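Side-chain contacts in DNA helicase RecQ (Deinococcus radiodurans, PDB 4Q48), which probably couples ATP hydrolysis to the unwinding of duplex DNA by translocating in the 3'-5' direction: residues Thr182-Glu185 / Arg186-Ala189; Leu226-Phe229 / Ile230-His234; Arg443-Asp446 / Lys447-Ala450. One frame throughout, in Å; residues are numbered along the deposited sequence.

Interaction 1. Residues Thr182-Glu185 / Arg186-Ala189; sequences TADE and RTRA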
loop_
_atom_site.group_PDB
_atom_site.type_symbol
_atom_site.label_atom_id
_atom_site.label_comp_id
_atom_site.label_asym_id
_atom_site.label_seq_id
_atom_site.Cartn_x
_atom_site.Cartn_y
_atom_site.Cartn_z
ATOM N N THR A 182 1.168 -2.264 -2.998
ATOM C CA THR A 182 1.602 -1.312 -1.996
ATOM C C THR A 182 2.124 -0.116 -2.772
ATOM O O THR A 182 3.230 -0.130 -3.326
ATOM C CB THR A 182 2.685 -1.877 -1.068
ATOM O OG1 THR A 182 3.988 -1.512 -1.566
ATOM C CG2 THR A 182 2.546 -3.408 -0.962
ATOM N N ALA A 183 1.364 0.965 -2.698
ATOM C CA ALA A 183 1.564 2.109 -3.576
ATOM C C ALA A 183 2.078 3.353 -2.852
ATOM O O ALA A 183 1.671 4.476 -3.174
ATOM C CB ALA A 183 0.259 2.418 -4.316
ATOM N N ASP A 184 2.947 3.143 -1.862
ATOM C CA ASP A 184 3.694 4.233 -1.225
ATOM C C ASP A 184 4.237 5.242 -2.265
ATOM O O ASP A 184 4.748 4.860 -3.317
ATOM C CB ASP A 184 4.820 3.653 -0.364
ATOM C CG ASP A 184 5.293 4.611 0.705
ATOM O OD1 ASP A 184 4.920 5.793 0.647
ATOM O OD2 ASP A 184 6.030 4.183 1.618
ATOM N N GLU A 185 4.082 6.530 -1.969
ATOM C CA GLU A 185 4.242 7.603 -2.946
ATOM C C GLU A 185 5.692 7.793 -3.374
ATOM O O GLU A 185 5.970 8.002 -4.554
ATOM C CB GLU A 185 3.697 8.891 -2.326
ATOM C CG GLU A 185 3.816 10.182 -3.107
ATOM C CD GLU A 185 3.538 11.397 -2.204
ATOM O OE1 GLU A 185 2.822 11.245 -1.177
ATOM O OE2 GLU A 185 4.034 12.507 -2.509
ATOM N N ARG A 186 6.612 7.702 -2.420
ATOM C CA ARG A 186 8.039 7.483 -2.689
ATOM C C ARG A 186 8.396 6.172 -3.378
ATOM O O ARG A 186 9.445 6.063 -4.019
ATOM C CB ARG A 186 8.834 7.627 -1.390
ATOM C CG ARG A 186 9.136 9.090 -1.093
ATOM C CD ARG A 186 9.743 9.302 0.273
ATOM N NE ARG A 186 8.898 8.682 1.284
ATOM C CZ ARG A 186 9.077 8.809 2.592
ATOM N NH1 ARG A 186 10.077 9.547 3.056
ATOM N NH2 ARG A 186 8.243 8.209 3.429
ATOM N N THR A 187 7.554 5.167 -3.197
ATOM C CA THR A 187 7.761 3.875 -3.839
ATOM C C THR A 187 7.244 3.861 -5.281
ATOM O O THR A 187 7.908 3.335 -6.172
ATOM C CB THR A 187 7.084 2.758 -3.042
ATOM O OG1 THR A 187 7.407 2.911 -1.651
ATOM C CG2 THR A 187 7.551 1.399 -3.545
ATOM N N ARG A 188 6.085 4.474 -5.506
ATOM C CA ARG A 188 5.541 4.644 -6.855
ATOM C C ARG A 188 6.558 5.358 -7.740
ATOM O O ARG A 188 6.677 5.072 -8.930
ATOM C CB ARG A 188 4.244 5.455 -6.805
ATOM C CG ARG A 188 3.097 4.787 -6.078
ATOM C CD ARG A 188 1.776 5.393 -6.504
ATOM N NE ARG A 188 1.677 6.778 -6.034
ATOM C CZ ARG A 188 1.256 7.116 -4.815
ATOM N NH1 ARG A 188 0.871 6.178 -3.969
ATOM N NH2 ARG A 188 1.192 8.390 -4.437
ATOM N N ALA A 189 7.274 6.304 -7.146
ATOM C CA ALA A 189 8.247 7.093 -7.871
ATOM C C ALA A 189 9.490 6.279 -8.248
ATOM O O ALA A 189 10.043 6.446 -9.336
ATOM C CB ALA A 189 8.629 8.313 -7.041
#
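Asp-184 and Thr-187 meet through backbone and side chain at the start of helix 185-194. Among the backbone bonds, the firm one is Arg-188 N to Asp-184 O, 2.6 Å long with an N-H...O angle of 160°. The same oxygen takes a weak second bond from Thr-187 N, its 121° angle being strongly bent, while Ala-189 N reaches Glu-185 O weakly at 3.4 Å. Asp-184 holds the N-cap position, yet its carboxylate makes no capping bond. Its OD1 receives a weak bond from the neighbouring Glu-185 N, and OD2 forms a salt bridge with Lys-368.

Side-chain packing joins the same two residues: Thr-187 OG1 touches Asp-184 CB, and the side chains cross at about a right angle. With Asp-184 CG anti to the backbone N (chi1 -158°), the carboxylate is turned beside its own carbonyl carbon, close to Glu-185 N.

The sequence running into this turn ends the Thr-Ala-Thr-Ala stretch that matches helicase motif III of the RecQ family, in the first RecA-like domain, between strand 176-180 and the helix. Ala-183 lies about 10 Å, side chain to side chain, from Lys-52, which binds ADP in another structure of this protein; the nucleotide is absent here.

Arg-188, its chain bent at chi3, packs one guanidinium face against Glu-185 CA, though the exact placing is doubtful because NH1 sits too close to Ala-183 O; NH1 also has a weak hydrogen bond to Tyr-389 O. The Glu-185 carboxylate stays apart: its OE1 is 4.6 Å from Arg-188 NH2, and no salt bridge forms. Arg-186 turns instead to Asp-486, by a salt bridge, and to Trp-153, by a cation-pi contact.

Interaction 2. Residues Leu226-Phe229 / Ile230-His234; sequences LLHF and IREEH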
loop_
_atom_site.group_PDB
_atom_site.type_symbol
_atom_site.label_atom_id
_atom_site.label_comp_id
_atom_site.label_asym_id
_atom_site.label_seq_id
_atom_site.Cartn_x
_atom_site.Cartn_y
_atom_site.Cartn_z
ATOM N N LEU A 226 -13.480 -3.198 23.933
ATOM C CA LEU A 226 -13.673 -4.170 22.884
ATOM C C LEU A 226 -14.925 -4.976 23.107
ATOM O O LEU A 226 -15.738 -5.154 22.194
ATOM C CB LEU A 226 -12.474 -5.105 22.793
ATOM C CG LEU A 226 -12.704 -6.253 21.807
ATOM C CD1 LEU A 226 -12.747 -5.705 20.406
ATOM C CD2 LEU A 226 -11.643 -7.367 21.895
ATOM N N LEU A 227 -15.072 -5.467 24.326
ATOM C CA LEU A 227 -16.195 -6.303 24.690
ATOM C C LEU A 227 -17.457 -5.496 24.521
ATOM O O LEU A 227 -18.462 -5.976 23.983
ATOM C CB LEU A 227 -16.040 -6.832 26.115
ATOM C CG LEU A 227 -17.151 -7.749 26.601
ATOM C CD1 LEU A 227 -17.298 -8.889 25.617
ATOM C CD2 LEU A 227 -16.743 -8.302 27.942
ATOM N N HIS A 228 -17.422 -4.252 24.970
ATOM C CA HIS A 228 -18.612 -3.457 24.784
ATOM C C HIS A 228 -18.927 -3.372 23.268
ATOM O O HIS A 228 -20.076 -3.521 22.863
ATOM C CB HIS A 228 -18.450 -2.068 25.359
ATOM C CG HIS A 228 -19.671 -1.237 25.188
ATOM N ND1 HIS A 228 -19.740 -0.187 24.300
ATOM C CD2 HIS A 228 -20.892 -1.321 25.767
ATOM C CE1 HIS A 228 -20.948 0.346 24.346
ATOM N NE2 HIS A 228 -21.667 -0.321 25.230
ATOM N N PHE A 229 -17.893 -3.188 22.441
ATOM C CA PHE A 229 -18.053 -3.130 20.994
ATOM C C PHE A 229 -18.663 -4.423 20.465
ATOM O O PHE A 229 -19.662 -4.411 19.752
ATOM C CB PHE A 229 -16.683 -2.851 20.324
ATOM C CG PHE A 229 -16.675 -2.998 18.816
ATOM C CD1 PHE A 229 -17.465 -2.192 18.021
ATOM C CD2 PHE A 229 -15.850 -3.939 18.205
ATOM C CE1 PHE A 229 -17.454 -2.323 16.649
ATOM C CE2 PHE A 229 -15.830 -4.081 16.815
ATOM C CZ PHE A 229 -16.619 -3.270 16.034
ATOM N N ILE A 230 -18.079 -5.543 20.858
ATOM C CA ILE A 230 -18.528 -6.820 20.361
ATOM C C ILE A 230 -19.964 -7.142 20.753
ATOM O O ILE A 230 -20.714 -7.666 19.952
ATOM C CB ILE A 230 -17.596 -7.925 20.828
ATOM C CG1 ILE A 230 -16.216 -7.700 20.200
ATOM C CG2 ILE A 230 -18.168 -9.295 20.466
ATOM C CD1 ILE A 230 -15.221 -8.745 20.539
ATOM N N ARG A 231 -20.365 -6.815 21.971
ATOM C CA ARG A 231 -21.723 -7.142 22.405
ATOM C C ARG A 231 -22.731 -6.152 21.866
ATOM O O ARG A 231 -23.832 -6.518 21.466
ATOM C CB ARG A 231 -21.819 -7.191 23.925
ATOM C CG ARG A 231 -21.404 -8.540 24.494
ATOM C CD ARG A 231 -21.369 -8.540 26.013
ATOM N NE ARG A 231 -20.848 -9.805 26.515
ATOM C CZ ARG A 231 -20.466 -10.001 27.772
ATOM N NH1 ARG A 231 -20.537 -9.002 28.657
ATOM N NH2 ARG A 231 -19.991 -11.191 28.136
ATOM N N GLU A 232 -22.362 -4.881 21.868
ATOM C CA GLU A 232 -23.296 -3.869 21.425
ATOM C C GLU A 232 -23.505 -3.978 19.908
ATOM O O GLU A 232 -24.641 -3.903 19.445
ATOM C CB GLU A 232 -22.811 -2.471 21.858
ATOM C CG GLU A 232 -23.567 -1.284 21.246
ATOM C CD GLU A 232 -25.028 -1.246 21.639
ATOM O OE1 GLU A 232 -25.335 -1.333 22.857
ATOM O OE2 GLU A 232 -25.870 -1.138 20.717
ATOM N N GLU A 233 -22.441 -4.215 19.137
ATOM C CA GLU A 233 -22.558 -4.104 17.677
ATOM C C GLU A 233 -22.370 -5.412 16.880
ATOM O O GLU A 233 -22.888 -5.521 15.761
ATOM C CB GLU A 233 -21.568 -3.062 17.132
ATOM C CG GLU A 233 -22.090 -1.636 17.175
ATOM C CD GLU A 233 -21.180 -0.628 16.455
ATOM O OE1 GLU A 233 -21.431 -0.450 15.232
ATOM O OE2 GLU A 233 -20.248 -0.028 17.084
ATOM N N HIS A 234 -21.654 -6.399 17.432
ATOM C CA HIS A 234 -21.427 -7.645 16.693
ATOM C C HIS A 234 -21.568 -8.929 17.523
ATOM O O HIS A 234 -20.760 -9.846 17.394
ATOM C CB HIS A 234 -20.063 -7.594 16.019
ATOM C CG HIS A 234 -19.998 -6.588 14.913
ATOM N ND1 HIS A 234 -20.540 -6.820 13.666
ATOM C CD2 HIS A 234 -19.501 -5.333 14.880
ATOM C CE1 HIS A 234 -20.367 -5.751 12.910
ATOM N NE2 HIS A 234 -19.735 -4.836 13.621
#
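Phe-229 and His-234 form an offset edge-to-face pair, with the histidine edge directed toward the phenylalanine face; the ring planes are 65° apart and the centroids 5.5 Å. The nearest atoms are Phe-229 CZ and His-234 CD2, 3.7 Å apart. The rim of the same phenylalanine meets a carboxylate: Glu-233 OE2 lies in the ring plane, 3.6 Å from Phe-229 CE1, and the carboxylate stands almost perpendicular to the ring at 89°. That oxygen is also in a salt bridge with Arg-215, while His-234 NE2 bonds to Thr-335 OG1 and Trp-337 stacks on Phe-229.

These residues lie on the last turns of helix 222-233, which connects strands 212-218 and 238-242 of one parallel sheet, a beta-alpha-beta crossover in the second RecA-like domain. Four regular i to i+4 backbone bonds, from Ile-230 N to Leu-226 O through Glu-233 N to Phe-229 O, set the spacing of the side chains; His-234 is the first residue to leave helical angles.

Two further pairs lie on other sides of the helix. His-228 and Glu-232 point the same way side by side, and Glu-232 CB sits over the imidazole face as a CH-pi contact, 4.3 Å from the ring centroid. Leu-227 CD1, 3.8 Å from Arg-231 NE, lies over one face of the guanidinium, which the extended arginine chain brings alongside; Leu-227 also touches Gln-259 and Ile-261. On the buried flank Leu-226 and Ile-230 cross at a slant, Leu-226 CG and Ile-230 CD1 3.8 Å apart, with Leu-226 against Ala-309 and Ile-230 against Phe-307 of strand 305-310.

Interaction 3. Residues Arg443-Asp446 / Lys447-Ala450; sequences RETD and KVLA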
loop_
_atom_site.group_PDB
_atom_site.type_symbol
_atom_site.label_atom_id
_atom_site.label_comp_id
_atom_site.label_asym_id
_atom_site.label_seq_id
_atom_site.Cartn_x
_atom_site.Cartn_y
_atom_site.Cartn_z
ATOM N N ARG A 443 11.968 37.513 10.141
ATOM C CA ARG A 443 13.236 37.573 10.866
ATOM C C ARG A 443 14.404 37.704 9.898
ATOM O O ARG A 443 14.556 36.882 8.988
ATOM C CB ARG A 443 13.459 36.334 11.722
ATOM C CG ARG A 443 12.486 36.112 12.857
ATOM C CD ARG A 443 12.723 34.691 13.358
ATOM N NE ARG A 443 12.089 34.384 14.632
ATOM C CZ ARG A 443 12.019 33.149 15.120
ATOM N NH1 ARG A 443 12.568 32.147 14.428
ATOM N NH2 ARG A 443 11.412 32.913 16.285
ATOM N N GLU A 444 15.241 38.720 10.110
ATOM C CA GLU A 444 16.387 38.931 9.235
ATOM C C GLU A 444 17.590 38.121 9.696
ATOM O O GLU A 444 18.614 38.679 10.090
ATOM C CB GLU A 444 16.740 40.419 9.129
ATOM C CG GLU A 444 15.520 41.335 8.943
ATOM C CD GLU A 444 15.814 42.541 8.051
ATOM O OE1 GLU A 444 16.809 42.494 7.296
ATOM O OE2 GLU A 444 15.041 43.520 8.084
ATOM N N THR A 445 17.456 36.794 9.626
ATOM C CA THR A 445 18.578 35.903 9.858
ATOM C C THR A 445 19.528 36.183 8.717
ATOM O O THR A 445 19.161 36.823 7.737
ATOM C CB THR A 445 18.192 34.409 9.847
ATOM O OG1 THR A 445 16.911 34.227 10.446
ATOM C CG2 THR A 445 19.237 33.568 10.589
ATOM N N ASP A 446 20.741 35.679 8.797
ATOM C CA ASP A 446 21.699 36.083 7.797
ATOM C C ASP A 446 21.576 35.163 6.605
ATOM O O ASP A 446 21.851 35.574 5.468
ATOM C CB ASP A 446 23.103 36.084 8.399
ATOM C CG ASP A 446 23.273 37.169 9.473
ATOM O OD1 ASP A 446 22.454 38.126 9.513
ATOM O OD2 ASP A 446 24.212 37.042 10.294
ATOM N N LYS A 447 21.128 33.930 6.870
ATOM C CA LYS A 447 20.723 32.995 5.805
ATOM C C LYS A 447 19.662 33.677 4.945
ATOM O O LYS A 447 19.659 33.548 3.715
ATOM C CB LYS A 447 20.194 31.680 6.382
ATOM C CG LYS A 447 19.640 31.858 7.786
ATOM C CD LYS A 447 18.609 30.797 8.247
ATOM C CE LYS A 447 19.241 29.437 8.579
ATOM N NZ LYS A 447 18.226 28.450 9.065
ATOM N N VAL A 448 18.756 34.395 5.608
ATOM C CA VAL A 448 17.728 35.143 4.903
ATOM C C VAL A 448 18.358 36.253 4.045
ATOM O O VAL A 448 18.134 36.308 2.835
ATOM C CB VAL A 448 16.695 35.757 5.886
ATOM C CG1 VAL A 448 15.897 36.887 5.224
ATOM C CG2 VAL A 448 15.777 34.691 6.428
ATOM N N LEU A 449 19.195 37.086 4.657
ATOM C CA LEU A 449 19.782 38.244 3.984
ATOM C C LEU A 449 20.647 37.774 2.809
ATOM O O LEU A 449 20.653 38.390 1.736
ATOM C CB LEU A 449 20.609 39.061 4.983
ATOM C CG LEU A 449 19.791 39.696 6.126
ATOM C CD1 LEU A 449 20.659 40.337 7.220
ATOM C CD2 LEU A 449 18.780 40.700 5.616
ATOM N N ALA A 450 21.347 36.661 3.010
ATOM C CA ALA A 450 22.153 36.053 1.953
ATOM C C ALA A 450 21.379 35.704 0.661
ATOM O O ALA A 450 21.973 35.660 -0.425
ATOM C CB ALA A 450 22.833 34.803 2.496
#
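Val-448 fits against the backbone of Arg-443 and Thr-445 where the first turn of helix 446-451 begins, in the RQC domain, a winged-helix fold. Here lies the compact part of the contact. Glu-444 is the centre of an inverse gamma turn, closed by a weak bond from Thr-445 N to Arg-443 O, and this turn presents Arg-443 O to Val-448 CG2 at 3.6 Å. Val-448 CG1 is anti to the backbone N (chi1 162°), which leaves CG2 beside that N and facing the turn. Around the valine, His-435 and Asp-438 of helix 433-441 and the loop residues His-453 and Phe-459 complete the packing. An alanine here would lose both methyls and is likely to open a gap between the turn and those four side chains. Two backbone bonds start the helix: Leu-449 N to Thr-445 O, 3.1 Å, and Ala-450 N to Asp-446 O, 2.7 Å. Thr-445 is at the N-cap position without a capping bond from its side chain; its OG1 instead makes a weak hydrogen bond to Asp-438.

Across the solvent side the side chains of the two segments meet by contact without hydrogen bonds. Lys-447 runs alongside Thr-445, its CG against Thr-445 CG2, and touches His-435 and Asp-438 of helix 433-441, while its end leads away from the turn. Arg-443 sends its guanidinium outside the pair, to a salt bridge with Glu-467. At the exposed Leu-449 two carboxylates touch separate methyls: Glu-444 OE1 meets CD2, and Asp-446 OD1 lies 3.7 Å from Leu-449 CD1.

Overall arrangement
From the N terminus of this catalytic core, one piece of a longer protein, the three contacts come strictly in series, and none encloses or crosses another. Each joins segments adjoining in sequence, closing a turn and not a long loop. Interaction 1 ties the loop after strand 176-180 to its helix in the first RecA-like domain, and its flanking salt bridges reach Lys-368 in the zinc-binding region and Asp-486 in the RQC domain. Interaction 2 belongs to helix 222-233 of the second RecA-like domain, interaction 3 to the loop and short helix following 433-441 in the RQC domain. Centres of interactions 2 and 3 are 58 Å apart; interaction 1 is 36 Å from each.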